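Local coordinates for protein acetyltransferase, GNAT family (Enterococcus faecalis, PDB 1U6M) that probably transfers an acyl group, most likely acetyl from acetyl-CoA as in other GNAT-family enzymes, to an acceptor substrate, at residues I40-E45 against R88-K93; W113-I118 against K132-L137; K81-P86 against F103-T108; E107-E112 against D171-T176. One frame throughout, in Å; residues are numbered along the deposited sequence.

Interaction 1: residues I40-E45 against R88-K93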
loop_
_atom_site.group_PDB
_atom_site.type_symbol
_atom_site.label_atom_id
_atom_site.label_comp_id
_atom_site.label_asym_id
_atom_site.label_seq_id
_atom_site.Cartn_x
_atom_site.Cartn_y
_atom_site.Cartn_z
ATOM N N ILE A 40 8.493 -13.055 -5.026
ATOM C CA ILE A 40 9.260 -11.827 -4.860
ATOM C C ILE A 40 9.694 -11.314 -6.227
ATOM O O ILE A 40 9.473 -10.126 -6.523
ATOM C CB ILE A 40 10.398 -12.021 -3.825
ATOM C CG1 ILE A 40 9.771 -12.172 -2.430
ATOM C CG2 ILE A 40 11.416 -10.881 -3.874
ATOM C CD1 ILE A 40 10.750 -12.435 -1.284
ATOM N N ASP A 41 10.214 -12.185 -7.092
ATOM C CA ASP A 41 10.590 -11.784 -8.458
ATOM C C ASP A 41 9.438 -11.218 -9.312
ATOM O O ASP A 41 9.604 -10.264 -10.066
ATOM C CB ASP A 41 11.281 -12.964 -9.198
ATOM C CG ASP A 41 12.763 -13.213 -8.695
ATOM O OD1 ASP A 41 12.983 -13.490 -7.496
ATOM O OD2 ASP A 41 13.722 -13.129 -9.483
ATOM N N LEU A 42 8.252 -11.798 -9.163
ATOM C CA LEU A 42 7.081 -11.408 -9.917
ATOM C C LEU A 42 6.626 -10.017 -9.444
ATOM O O LEU A 42 6.444 -9.125 -10.248
ATOM C CB LEU A 42 5.970 -12.453 -9.674
ATOM C CG LEU A 42 6.149 -13.844 -10.334
ATOM C CD1 LEU A 42 5.083 -14.896 -9.811
ATOM C CD2 LEU A 42 6.145 -13.802 -11.875
ATOM N N LEU A 43 6.410 -9.870 -8.138
ATOM C CA LEU A 43 6.150 -8.581 -7.503
ATOM C C LEU A 43 7.143 -7.520 -7.934
ATOM O O LEU A 43 6.708 -6.440 -8.378
ATOM C CB LEU A 43 6.163 -8.750 -5.970
ATOM C CG LEU A 43 5.005 -9.588 -5.427
ATOM C CD1 LEU A 43 5.191 -10.014 -3.917
ATOM C CD2 LEU A 43 3.624 -8.829 -5.670
ATOM N N ALA A 44 8.460 -7.823 -7.876
ATOM C CA ALA A 44 9.526 -6.814 -8.228
ATOM C C ALA A 44 9.410 -6.372 -9.625
ATOM O O ALA A 44 9.510 -5.160 -9.932
ATOM C CB ALA A 44 10.910 -7.329 -7.989
ATOM N N GLU A 45 9.168 -7.326 -10.507
ATOM C CA GLU A 45 8.927 -6.966 -11.893
ATOM C C GLU A 45 7.680 -6.082 -12.049
ATOM O O GLU A 45 7.711 -5.157 -12.830
ATOM C CB GLU A 45 8.839 -8.240 -12.762
ATOM C CG GLU A 45 8.702 -7.959 -14.262
ATOM C CD GLU A 45 8.682 -9.241 -15.138
ATOM O OE1 GLU A 45 8.238 -9.109 -16.324
ATOM O OE2 GLU A 45 9.103 -10.344 -14.626
ATOM N N ARG A 88 -1.044 -8.944 -13.273
ATOM C CA ARG A 88 -1.653 -9.924 -14.209
ATOM C C ARG A 88 -0.861 -10.073 -15.533
ATOM O O ARG A 88 -0.686 -11.169 -16.014
ATOM C CB ARG A 88 -3.101 -9.542 -14.478
ATOM C CG ARG A 88 -3.918 -9.413 -13.152
ATOM C CD ARG A 88 -5.404 -9.504 -13.362
ATOM N NE ARG A 88 -6.127 -9.264 -12.128
ATOM C CZ ARG A 88 -6.311 -10.177 -11.192
ATOM N NH1 ARG A 88 -5.839 -11.403 -11.368
ATOM N NH2 ARG A 88 -6.970 -9.866 -10.087
ATOM N N GLU A 89 -0.349 -8.970 -16.064
ATOM C CA GLU A 89 0.509 -8.941 -17.219
ATOM C C GLU A 89 1.816 -9.674 -16.999
ATOM O O GLU A 89 2.254 -10.423 -17.866
ATOM C CB GLU A 89 0.845 -7.494 -17.599
ATOM C CG GLU A 89 -0.233 -6.721 -18.360
ATOM C CD GLU A 89 0.289 -5.317 -18.796
ATOM O OE1 GLU A 89 1.347 -5.266 -19.567
ATOM O OE2 GLU A 89 -0.340 -4.290 -18.317
ATOM N N VAL A 90 2.452 -9.428 -15.856
ATOM C CA VAL A 90 3.666 -10.111 -15.426
ATOM C C VAL A 90 3.403 -11.612 -15.269
ATOM O O VAL A 90 4.209 -12.411 -15.753
ATOM C CB VAL A 90 4.249 -9.474 -14.090
ATOM C CG1 VAL A 90 5.218 -10.371 -13.397
ATOM C CG2 VAL A 90 4.764 -8.054 -14.329
ATOM N N PHE A 91 2.343 -12.011 -14.568
ATOM C CA PHE A 91 1.887 -13.438 -14.575
ATOM C C PHE A 91 1.745 -14.066 -15.972
ATOM O O PHE A 91 2.295 -15.122 -16.232
ATOM C CB PHE A 91 0.556 -13.624 -13.823
ATOM C CG PHE A 91 0.719 -13.796 -12.350
ATOM C CD1 PHE A 91 1.474 -12.884 -11.605
ATOM C CD2 PHE A 91 0.160 -14.878 -11.712
ATOM C CE1 PHE A 91 1.661 -13.044 -10.239
ATOM C CE2 PHE A 91 0.338 -15.064 -10.332
ATOM C CZ PHE A 91 1.092 -14.111 -9.593
ATOM N N LYS A 92 1.027 -13.427 -16.875
ATOM C CA LYS A 92 0.901 -13.950 -18.256
ATOM C C LYS A 92 2.255 -14.147 -18.999
ATOM O O LYS A 92 2.512 -15.194 -19.559
ATOM C CB LYS A 92 -0.043 -13.070 -19.049
ATOM C CG LYS A 92 -0.089 -13.361 -20.543
ATOM C CD LYS A 92 -1.515 -13.218 -21.031
ATOM C CE LYS A 92 -1.569 -12.929 -22.534
ATOM N NZ LYS A 92 -2.967 -12.482 -22.805
ATOM N N LYS A 93 3.121 -13.139 -18.960
ATOM C CA LYS A 93 4.508 -13.243 -19.385
ATOM C C LYS A 93 5.278 -14.465 -18.865
ATOM O O LYS A 93 6.119 -14.993 -19.583
ATOM C CB LYS A 93 5.269 -11.976 -18.971
ATOM C CG LYS A 93 5.017 -10.830 -19.862
ATOM C CD LYS A 93 6.098 -9.814 -19.650
ATOM C CE LYS A 93 5.707 -8.564 -20.391
ATOM N NZ LYS A 93 6.681 -7.481 -20.105
HETATM O O HOH W 1 7.562 -6.976 -17.453
#
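L42 and V90 meet where the two helices come nearest: V90 CG1 lies 3.6 Å from the carbonyl O of L42 and 3.9 Å from L42 CD2. The other methyl of L42, CD1, reaches the ring of F91, 3.9 Å from CE1, and the two side chains cross at about a right angle. One turn on, the stem of E45 slides past V90, E45 CG 3.9 Å from V90 CG2. Helix 36-47, which in the GNAT fold precedes the second strand, is thus joined to helix 85-93, part of the excursion between the third and fourth strands; the short axes pass 9.4 Å apart at 126°. With CG anti to the backbone N (chi1 -175°) and the chain extended beyond it, E45 spans V90 and brings its carboxylate toward K93. E45 OE1 and K93 NZ stand 4.4 Å apart, too far for a salt bridge, and water 1 links them, donating to OE1 and accepting from NZ. The second oxygen, E45 OE2, is hydrogen-bonded to H94. Y49 packs on V90 and K93, L96 touches F91, and L43 and A44 rest against helix 12-25.

Interaction 2: residues W113-I118 against K132-L137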
loop_
_atom_site.group_PDB
_atom_site.type_symbol
_atom_site.label_atom_id
_atom_site.label_comp_id
_atom_site.label_asym_id
_atom_site.label_seq_id
_atom_site.Cartn_x
_atom_site.Cartn_y
_atom_site.Cartn_z
ATOM N N TRP A 113 -7.001 11.057 -2.094
ATOM C CA TRP A 113 -5.794 10.266 -2.307
ATOM C C TRP A 113 -5.860 9.125 -1.274
ATOM O O TRP A 113 -5.956 9.368 -0.060
ATOM C CB TRP A 113 -4.577 11.102 -2.107
ATOM C CG TRP A 113 -3.263 10.445 -2.554
ATOM C CD1 TRP A 113 -2.647 10.581 -3.763
ATOM C CD2 TRP A 113 -2.405 9.584 -1.766
ATOM N NE1 TRP A 113 -1.465 9.859 -3.784
ATOM C CE2 TRP A 113 -1.302 9.236 -2.576
ATOM C CE3 TRP A 113 -2.481 9.063 -0.465
ATOM C CZ2 TRP A 113 -0.261 8.410 -2.113
ATOM C CZ3 TRP A 113 -1.442 8.228 0.003
ATOM C CH2 TRP A 113 -0.358 7.915 -0.811
ATOM N N TYR A 114 -5.965 7.892 -1.758
ATOM C CA TYR A 114 -6.195 6.784 -0.865
ATOM C C TYR A 114 -4.880 6.108 -0.381
ATOM O O TYR A 114 -4.024 5.722 -1.207
ATOM C CB TYR A 114 -7.069 5.743 -1.536
ATOM C CG TYR A 114 -7.306 4.530 -0.651
ATOM C CD1 TYR A 114 -6.756 3.274 -0.979
ATOM C CD2 TYR A 114 -8.055 4.624 0.515
ATOM C CE1 TYR A 114 -6.988 2.151 -0.168
ATOM C CE2 TYR A 114 -8.269 3.475 1.343
ATOM C CZ TYR A 114 -7.729 2.275 0.983
ATOM O OH TYR A 114 -7.920 1.169 1.793
ATOM N N LEU A 115 -4.734 5.982 0.946
ATOM C CA LEU A 115 -3.597 5.293 1.543
ATOM C C LEU A 115 -3.886 3.810 1.571
ATOM O O LEU A 115 -4.682 3.345 2.354
ATOM C CB LEU A 115 -3.266 5.815 2.947
ATOM C CG LEU A 115 -2.250 5.010 3.813
ATOM C CD1 LEU A 115 -0.937 4.941 3.141
ATOM C CD2 LEU A 115 -2.121 5.581 5.301
ATOM N N ASP A 116 -3.199 3.073 0.705
ATOM C CA ASP A 116 -3.322 1.631 0.587
ATOM C C ASP A 116 -2.590 0.908 1.740
ATOM O O ASP A 116 -3.146 0.069 2.410
ATOM C CB ASP A 116 -2.694 1.229 -0.752
ATOM C CG ASP A 116 -2.916 -0.224 -1.083
ATOM O OD1 ASP A 116 -3.545 -0.519 -2.114
ATOM O OD2 ASP A 116 -2.493 -1.092 -0.314
ATOM N N THR A 117 -1.304 1.241 1.948
ATOM C CA THR A 117 -0.573 0.597 2.978
ATOM C C THR A 117 0.609 1.382 3.527
ATOM O O THR A 117 1.303 2.080 2.799
ATOM C CB THR A 117 -0.174 -0.872 2.604
ATOM O OG1 THR A 117 0.221 -1.490 3.844
ATOM C CG2 THR A 117 1.057 -0.963 1.788
ATOM N N ILE A 118 0.835 1.258 4.833
ATOM C CA ILE A 118 2.131 1.657 5.424
ATOM C C ILE A 118 2.752 0.386 5.979
ATOM O O ILE A 118 2.135 -0.295 6.795
ATOM C CB ILE A 118 1.990 2.759 6.547
ATOM C CG1 ILE A 118 1.655 4.128 5.914
ATOM C CG2 ILE A 118 3.268 2.793 7.395
ATOM C CD1 ILE A 118 1.085 5.108 6.846
ATOM N N LYS A 132 5.945 8.360 11.135
ATOM C CA LYS A 132 6.620 9.384 10.296
ATOM C C LYS A 132 6.294 9.363 8.806
ATOM O O LYS A 132 6.287 10.392 8.173
ATOM C CB LYS A 132 8.132 9.243 10.351
ATOM C CG LYS A 132 8.716 9.475 11.657
ATOM C CD LYS A 132 10.212 9.322 11.477
ATOM C CE LYS A 132 10.808 10.635 10.999
ATOM N NZ LYS A 132 12.109 10.832 11.741
ATOM N N LEU A 133 6.103 8.177 8.242
ATOM C CA LEU A 133 5.666 8.042 6.873
ATOM C C LEU A 133 4.284 8.697 6.694
ATOM O O LEU A 133 4.044 9.410 5.734
ATOM C CB LEU A 133 5.686 6.548 6.441
ATOM C CG LEU A 133 7.048 6.009 5.982
ATOM C CD1 LEU A 133 6.969 4.531 5.859
ATOM C CD2 LEU A 133 7.429 6.647 4.655
ATOM N N LEU A 134 3.416 8.467 7.652
ATOM C CA LEU A 134 2.081 9.001 7.670
ATOM C C LEU A 134 2.101 10.558 7.758
ATOM O O LEU A 134 1.325 11.231 7.047
ATOM C CB LEU A 134 1.366 8.337 8.832
ATOM C CG LEU A 134 -0.040 8.656 9.241
ATOM C CD1 LEU A 134 -1.042 8.483 8.087
ATOM C CD2 LEU A 134 -0.365 7.737 10.419
ATOM N N ASP A 135 3.010 11.125 8.568
ATOM C CA ASP A 135 3.186 12.586 8.610
ATOM C C ASP A 135 3.538 13.227 7.247
ATOM O O ASP A 135 3.320 14.422 7.058
ATOM C CB ASP A 135 4.295 13.002 9.622
ATOM C CG ASP A 135 3.874 12.821 11.073
ATOM O OD1 ASP A 135 2.671 12.617 11.372
ATOM O OD2 ASP A 135 4.770 12.876 11.948
ATOM N N ALA A 136 4.161 12.460 6.360
ATOM C CA ALA A 136 4.708 12.942 5.083
ATOM C C ALA A 136 3.677 12.883 4.000
ATOM O O ALA A 136 3.903 13.361 2.909
ATOM C CB ALA A 136 5.903 12.050 4.642
ATOM N N LEU A 137 2.549 12.264 4.291
ATOM C CA LEU A 137 1.573 11.967 3.255
ATOM C C LEU A 137 0.679 13.128 2.777
ATOM O O LEU A 137 0.247 13.077 1.638
ATOM C CB LEU A 137 0.716 10.760 3.670
ATOM C CG LEU A 137 1.411 9.375 3.502
ATOM C CD1 LEU A 137 0.490 8.269 3.894
ATOM C CD2 LEU A 137 2.032 9.157 2.055
#
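Strand 113-118 runs past segment 132-137, the helix 132-135 and the residues after it, with I118 nearest L133 and L115 nearest L137, the CA atoms of the latter pair 8.6 Å apart. D116 and T117 both face V73 of strand 67-76 in a classic beta bulge, and this extra residue lets W113, L115 and I118 all direct their CB atoms toward the helical side. L137 touches L115 and W113 with its two methyls: CD1 meets L115 CD1 at 3.7 Å, and CD2 comes to the six-membered part of the W113 indole, 3.9 Å from CH2. The indole gets there because its CG stands anti to the backbone N (chi1 -169°), and it crosses L137 at about a right angle. Farther along, I118 CD1 presses on L134 CB at 3.8 Å, while L134 CD1 lies 4.2 Å from L115 CD2. I118 CG2 and L133 CD1 are more loosely apposed, at 4.4 Å. L149 and L151 of strand 148-154 and A72 of strand 67-76 continue this apolar layer between sheet and helix; the equivalent helix of relatives follows the pyrophosphate-binding loop. A sulfate, probably from the crystallisation liquor, sits about 3 Å from the side chain of L115. Every contact between the segments is hydrocarbon against hydrocarbon, which implies cohesion by dispersion and burial.

Interaction 3: residues K81-P86 against F103-T108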
loop_
_atom_site.group_PDB
_atom_site.type_symbol
_atom_site.label_atom_id
_atom_site.label_comp_id
_atom_site.label_asym_id
_atom_site.label_seq_id
_atom_site.Cartn_x
_atom_site.Cartn_y
_atom_site.Cartn_z
ATOM N N LYS A 81 -9.267 0.709 -10.095
ATOM C CA LYS A 81 -9.684 -0.372 -10.931
ATOM C C LYS A 81 -8.561 -0.786 -11.912
ATOM O O LYS A 81 -8.624 -1.851 -12.490
ATOM C CB LYS A 81 -10.982 0.025 -11.655
ATOM C CG LYS A 81 -12.225 -0.599 -11.048
ATOM C CD LYS A 81 -12.780 0.117 -9.880
ATOM C CE LYS A 81 -13.929 -0.736 -9.314
ATOM N NZ LYS A 81 -14.927 -0.059 -8.378
ATOM N N ILE A 82 -7.545 0.040 -12.083
ATOM C CA ILE A 82 -6.466 -0.259 -12.999
ATOM C C ILE A 82 -5.144 -0.739 -12.348
ATOM O O ILE A 82 -4.179 -1.053 -13.086
ATOM C CB ILE A 82 -6.208 0.903 -14.044
ATOM C CG1 ILE A 82 -5.863 2.255 -13.384
ATOM C CG2 ILE A 82 -7.418 1.117 -14.890
ATOM C CD1 ILE A 82 -4.352 2.612 -13.412
ATOM N N ILE A 83 -5.092 -0.819 -11.000
ATOM C CA ILE A 83 -3.805 -0.938 -10.269
ATOM C C ILE A 83 -3.159 -2.350 -10.249
ATOM O O ILE A 83 -1.933 -2.508 -10.152
ATOM C CB ILE A 83 -3.877 -0.300 -8.799
ATOM C CG1 ILE A 83 -5.065 -0.870 -8.018
ATOM C CG2 ILE A 83 -3.768 1.285 -8.874
ATOM C CD1 ILE A 83 -5.160 -0.412 -6.588
ATOM N N ASP A 84 -4.000 -3.361 -10.377
ATOM C CA ASP A 84 -3.579 -4.777 -10.360
ATOM C C ASP A 84 -3.262 -5.385 -11.708
ATOM O O ASP A 84 -2.619 -6.457 -11.761
ATOM C CB ASP A 84 -4.591 -5.637 -9.627
ATOM C CG ASP A 84 -4.620 -5.344 -8.097
ATOM O OD1 ASP A 84 -3.541 -5.114 -7.464
ATOM O OD2 ASP A 84 -5.735 -5.354 -7.536
ATOM N N GLU A 85 -3.667 -4.684 -12.781
ATOM C CA GLU A 85 -3.401 -5.103 -14.166
ATOM C C GLU A 85 -1.938 -5.434 -14.423
ATOM O O GLU A 85 -1.682 -6.495 -14.951
ATOM C CB GLU A 85 -3.857 -4.092 -15.253
ATOM C CG GLU A 85 -5.323 -3.673 -15.227
ATOM C CD GLU A 85 -5.706 -2.762 -16.419
ATOM O OE1 GLU A 85 -4.823 -2.426 -17.250
ATOM O OE2 GLU A 85 -6.877 -2.404 -16.549
ATOM N N PRO A 86 -0.991 -4.511 -14.108
ATOM C CA PRO A 86 0.435 -4.856 -14.271
ATOM C C PRO A 86 0.886 -6.225 -13.716
ATOM O O PRO A 86 1.671 -6.911 -14.399
ATOM C CB PRO A 86 1.143 -3.673 -13.596
ATOM C CG PRO A 86 0.218 -2.496 -13.946
ATOM C CD PRO A 86 -1.137 -3.093 -13.679
ATOM N N PHE A 103 -6.635 -8.556 -4.785
ATOM C CA PHE A 103 -7.515 -7.756 -3.890
ATOM C C PHE A 103 -8.874 -7.484 -4.480
ATOM O O PHE A 103 -9.021 -7.221 -5.673
ATOM C CB PHE A 103 -6.854 -6.414 -3.538
ATOM C CG PHE A 103 -5.413 -6.532 -3.155
ATOM C CD1 PHE A 103 -4.431 -6.661 -4.134
ATOM C CD2 PHE A 103 -5.028 -6.491 -1.823
ATOM C CE1 PHE A 103 -3.102 -6.769 -3.800
ATOM C CE2 PHE A 103 -3.679 -6.572 -1.485
ATOM C CZ PHE A 103 -2.722 -6.729 -2.479
ATOM N N ILE A 104 -9.865 -7.482 -3.622
ATOM C CA ILE A 104 -11.150 -6.879 -3.966
ATOM C C ILE A 104 -10.994 -5.348 -3.963
ATOM O O ILE A 104 -10.488 -4.772 -3.011
ATOM C CB ILE A 104 -12.280 -7.425 -3.084
ATOM C CG1 ILE A 104 -12.204 -8.973 -3.070
ATOM C CG2 ILE A 104 -13.632 -6.992 -3.626
ATOM C CD1 ILE A 104 -13.311 -9.650 -2.292
ATOM N N GLU A 105 -11.329 -4.724 -5.091
ATOM C CA GLU A 105 -10.978 -3.316 -5.395
ATOM C C GLU A 105 -12.148 -2.370 -5.041
ATOM O O GLU A 105 -12.614 -1.571 -5.873
ATOM C CB GLU A 105 -10.544 -3.148 -6.880
ATOM C CG GLU A 105 -9.211 -3.825 -7.305
ATOM C CD GLU A 105 -8.981 -3.815 -8.839
ATOM O OE1 GLU A 105 -9.997 -3.850 -9.589
ATOM O OE2 GLU A 105 -7.794 -3.780 -9.300
ATOM N N GLU A 106 -12.623 -2.476 -3.799
ATOM C CA GLU A 106 -13.805 -1.714 -3.400
ATOM C C GLU A 106 -13.628 -0.881 -2.107
ATOM O O GLU A 106 -14.545 -0.788 -1.284
ATOM C CB GLU A 106 -15.021 -2.653 -3.332
ATOM C CG GLU A 106 -15.503 -3.158 -4.732
ATOM C CD GLU A 106 -16.361 -4.434 -4.665
ATOM O OE1 GLU A 106 -16.433 -5.087 -3.597
ATOM O OE2 GLU A 106 -16.960 -4.789 -5.704
ATOM N N GLU A 107 -12.466 -0.246 -1.955
ATOM C CA GLU A 107 -12.117 0.301 -0.663
ATOM C C GLU A 107 -11.970 1.834 -0.583
ATOM O O GLU A 107 -11.898 2.392 0.499
ATOM C CB GLU A 107 -10.914 -0.454 -0.081
ATOM C CG GLU A 107 -9.675 -0.521 -0.934
ATOM C CD GLU A 107 -8.666 -1.549 -0.413
ATOM O OE1 GLU A 107 -7.433 -1.377 -0.517
ATOM O OE2 GLU A 107 -9.119 -2.566 0.102
ATOM N N THR A 108 -11.958 2.497 -1.735
ATOM C CA THR A 108 -11.786 3.947 -1.801
ATOM C C THR A 108 -13.103 4.717 -1.884
ATOM O O THR A 108 -14.120 4.138 -2.228
ATOM C CB THR A 108 -10.843 4.390 -2.954
ATOM O OG1 THR A 108 -11.544 4.330 -4.214
ATOM C CG2 THR A 108 -9.594 3.537 -2.997
HETATM O O HOH W 2 -6.520 -3.751 -11.909
HETATM O O HOH W 3 -10.367 -3.845 -12.981
HETATM O O HOH W 4 -7.463 -7.319 -7.766
#
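E105 and D84 both carry CG anti to their own carbonyl carbon (chi1 near -68°); E105 then runs extended, and the two carboxylates meet from opposite directions. D84 OD2 and E105 OE2 end 3.1 Å apart, two acceptors with no bond between them, in groups whose planes differ by only 12°. Water 2 binds loop 81-84 to E105, donating to K81 O and to E105 OE2 (2.9 Å from the water) and accepting from D84 N. Water 4 donates to D84 OD2 and to F103 O, each 2.6 Å away, and so spans the segments a second time. R53 forms a salt bridge with D84 OD1 and a cation-pi contact with F103, and its charge probably offsets part of the repulsion between the acids. The D84 carboxylate lies 13° from parallel to the F103 ring, OD1 3.8 Å from F103 CD1. K81 bends at chi2 and then runs extended alongside E105 in the opposite sense, NZ ending 3.7 Å from E105 O, too far for a hydrogen bond. The loop leading into helix 85-93 and the irregular loop 103-108 that follows it lie between strands 67-76 and 112-120, the third and fourth strands of the GNAT fold. Through R53, which also pairs with D116, this water-bridged acidic cluster is tied to the bulged fourth strand, beside which acetyl-CoA binds in related enzymes.

Interaction 4: residues E107-E112 against D171-T176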
loop_
_atom_site.group_PDB
_atom_site.type_symbol
_atom_site.label_atom_id
_atom_site.label_comp_id
_atom_site.label_asym_id
_atom_site.label_seq_id
_atom_site.Cartn_x
_atom_site.Cartn_y
_atom_site.Cartn_z
ATOM N N GLU A 107 -12.466 -0.246 -1.955
ATOM C CA GLU A 107 -12.117 0.301 -0.663
ATOM C C GLU A 107 -11.970 1.834 -0.583
ATOM O O GLU A 107 -11.898 2.392 0.499
ATOM C CB GLU A 107 -10.914 -0.454 -0.081
ATOM C CG GLU A 107 -9.675 -0.521 -0.934
ATOM C CD GLU A 107 -8.666 -1.549 -0.413
ATOM O OE1 GLU A 107 -7.433 -1.377 -0.517
ATOM O OE2 GLU A 107 -9.119 -2.566 0.102
ATOM N N THR A 108 -11.958 2.497 -1.735
ATOM C CA THR A 108 -11.786 3.947 -1.801
ATOM C C THR A 108 -13.103 4.717 -1.884
ATOM O O THR A 108 -14.120 4.138 -2.228
ATOM C CB THR A 108 -10.843 4.390 -2.954
ATOM O OG1 THR A 108 -11.544 4.330 -4.214
ATOM C CG2 THR A 108 -9.594 3.537 -2.997
ATOM N N LEU A 109 -13.057 6.006 -1.541
ATOM C CA LEU A 109 -14.118 6.973 -1.848
ATOM C C LEU A 109 -13.670 7.970 -2.944
ATOM O O LEU A 109 -12.472 8.262 -3.062
ATOM C CB LEU A 109 -14.527 7.767 -0.612
ATOM C CG LEU A 109 -15.255 7.073 0.539
ATOM C CD1 LEU A 109 -15.838 8.133 1.443
ATOM C CD2 LEU A 109 -16.355 6.083 0.060
ATOM N N PRO A 110 -14.632 8.497 -3.761
ATOM C CA PRO A 110 -14.255 9.467 -4.823
ATOM C C PRO A 110 -13.464 10.667 -4.283
ATOM O O PRO A 110 -13.699 11.085 -3.169
ATOM C CB PRO A 110 -15.629 9.939 -5.371
ATOM C CG PRO A 110 -16.586 8.862 -5.032
ATOM C CD PRO A 110 -16.097 8.214 -3.752
ATOM N N ASN A 111 -12.551 11.238 -5.050
ATOM C CA ASN A 111 -11.897 12.490 -4.614
ATOM C C ASN A 111 -10.867 12.498 -3.420
ATOM O O ASN A 111 -10.331 13.555 -3.064
ATOM C CB ASN A 111 -12.980 13.578 -4.400
ATOM C CG ASN A 111 -13.891 13.753 -5.650
ATOM O OD1 ASN A 111 -15.127 13.658 -5.544
ATOM N ND2 ASN A 111 -13.268 13.963 -6.835
ATOM N N GLU A 112 -10.584 11.340 -2.832
ATOM C CA GLU A 112 -9.448 11.214 -1.916
ATOM C C GLU A 112 -8.171 10.723 -2.638
ATOM O O GLU A 112 -8.244 10.095 -3.707
ATOM C CB GLU A 112 -9.827 10.317 -0.735
ATOM C CG GLU A 112 -9.767 8.848 -1.057
ATOM C CD GLU A 112 -10.559 8.004 -0.132
ATOM O OE1 GLU A 112 -10.655 6.788 -0.383
ATOM O OE2 GLU A 112 -11.117 8.539 0.831
ATOM N N ASP A 171 -13.712 9.938 10.954
ATOM C CA ASP A 171 -14.619 8.930 10.471
ATOM C C ASP A 171 -15.558 9.528 9.465
ATOM O O ASP A 171 -16.115 10.579 9.724
ATOM C CB ASP A 171 -15.446 8.392 11.633
ATOM C CG ASP A 171 -14.737 7.303 12.401
ATOM O OD1 ASP A 171 -13.493 7.337 12.581
ATOM O OD2 ASP A 171 -15.456 6.393 12.844
ATOM N N VAL A 172 -15.725 8.854 8.323
ATOM C CA VAL A 172 -16.536 9.334 7.188
ATOM C C VAL A 172 -17.602 8.286 6.778
ATOM O O VAL A 172 -18.733 8.655 6.538
ATOM C CB VAL A 172 -15.642 9.755 5.992
ATOM C CG1 VAL A 172 -16.473 9.959 4.693
ATOM C CG2 VAL A 172 -14.844 11.011 6.333
ATOM N N THR A 173 -17.259 6.995 6.727
ATOM C CA THR A 173 -18.223 5.914 6.435
ATOM C C THR A 173 -17.766 4.633 7.094
ATOM O O THR A 173 -16.784 4.640 7.822
ATOM C CB THR A 173 -18.371 5.597 4.904
ATOM O OG1 THR A 173 -18.483 6.807 4.137
ATOM C CG2 THR A 173 -19.635 4.731 4.640
ATOM N N THR A 174 -18.473 3.540 6.799
ATOM C CA THR A 174 -18.163 2.180 7.234
ATOM C C THR A 174 -18.155 1.242 5.994
ATOM O O THR A 174 -19.024 1.349 5.138
ATOM C CB THR A 174 -19.226 1.717 8.246
ATOM O OG1 THR A 174 -19.521 2.790 9.151
ATOM C CG2 THR A 174 -18.740 0.540 9.064
ATOM N N MET A 175 -17.170 0.350 5.874
ATOM C CA MET A 175 -17.139 -0.636 4.762
ATOM C C MET A 175 -17.033 -2.052 5.297
ATOM O O MET A 175 -16.540 -2.246 6.403
ATOM C CB MET A 175 -15.966 -0.383 3.803
ATOM C CG MET A 175 -15.791 1.069 3.448
ATOM S SD MET A 175 -14.750 1.439 2.027
ATOM C CE MET A 175 -15.439 3.056 1.650
ATOM N N THR A 176 -17.509 -3.033 4.525
ATOM C CA THR A 176 -17.244 -4.459 4.799
ATOM C C THR A 176 -16.475 -5.025 3.618
ATOM O O THR A 176 -16.991 -5.056 2.512
ATOM C CB THR A 176 -18.547 -5.282 4.989
ATOM O OG1 THR A 176 -19.411 -4.614 5.919
ATOM C CG2 THR A 176 -18.247 -6.716 5.482
#
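L109 and M175 form the tight part of the contact, L109 CD2 lying 3.5 Å from the terminal methyl CE of M175 as the side chains meet at a slant. M175 leaves strand 170-177 with CG anti to its carbonyl carbon (chi1 -44°) and extends straight beyond, which carries SD to 3.4 Å from the carbonyl O of E107. H184 of the adjoining strand 180-188 touches both L109 and M175. The other branch of L109 faces the looser, solvent side: CD1 meets V172 CG1 at 3.8 Å and T173 OG1 at 4.0 Å, where both partners are exposed. V172 and T173 face H184 together in a classic beta bulge, which turns both side chains toward L109. The backbone of L109 is held by the type II turn from L109 to E112. Its N-H donates to E112 OE1 at 2.8 Å in a nearly straight bond (170°), although the donor stands well above the carboxylate plane. H184 adds a weak bond to the same oxygen. Between this loop and the outer strand of the GNAT sheet the contact is therefore mainly apolar, with methionine sulfur close to a carbonyl oxygen, while E107 and T108 find polar partners in E80 and N152.

Overall arrangement
Interactions 3 and 4 share E107 and T108, their centres about 14 Å apart, so one continuous loop touches first loop 81-84 and then strand 170-177. The same residues reach interaction 2: Y114 CG packs 3.4 Å from T108 CG2, and E107 OE1 lies 3.5 Å from Y114 OH. Interaction 1 shares helix 85-93 with interaction 3, about 16 Å away between centres, but its centre is about 25 Å from that of interaction 2, across the chain's centre. Interactions 2 and 4 both reach the central sheet. Strand 112-120 and the helix of interaction 2 lie where relatives bind acetyl-CoA, while R53 links interaction 3 to that strand through D116.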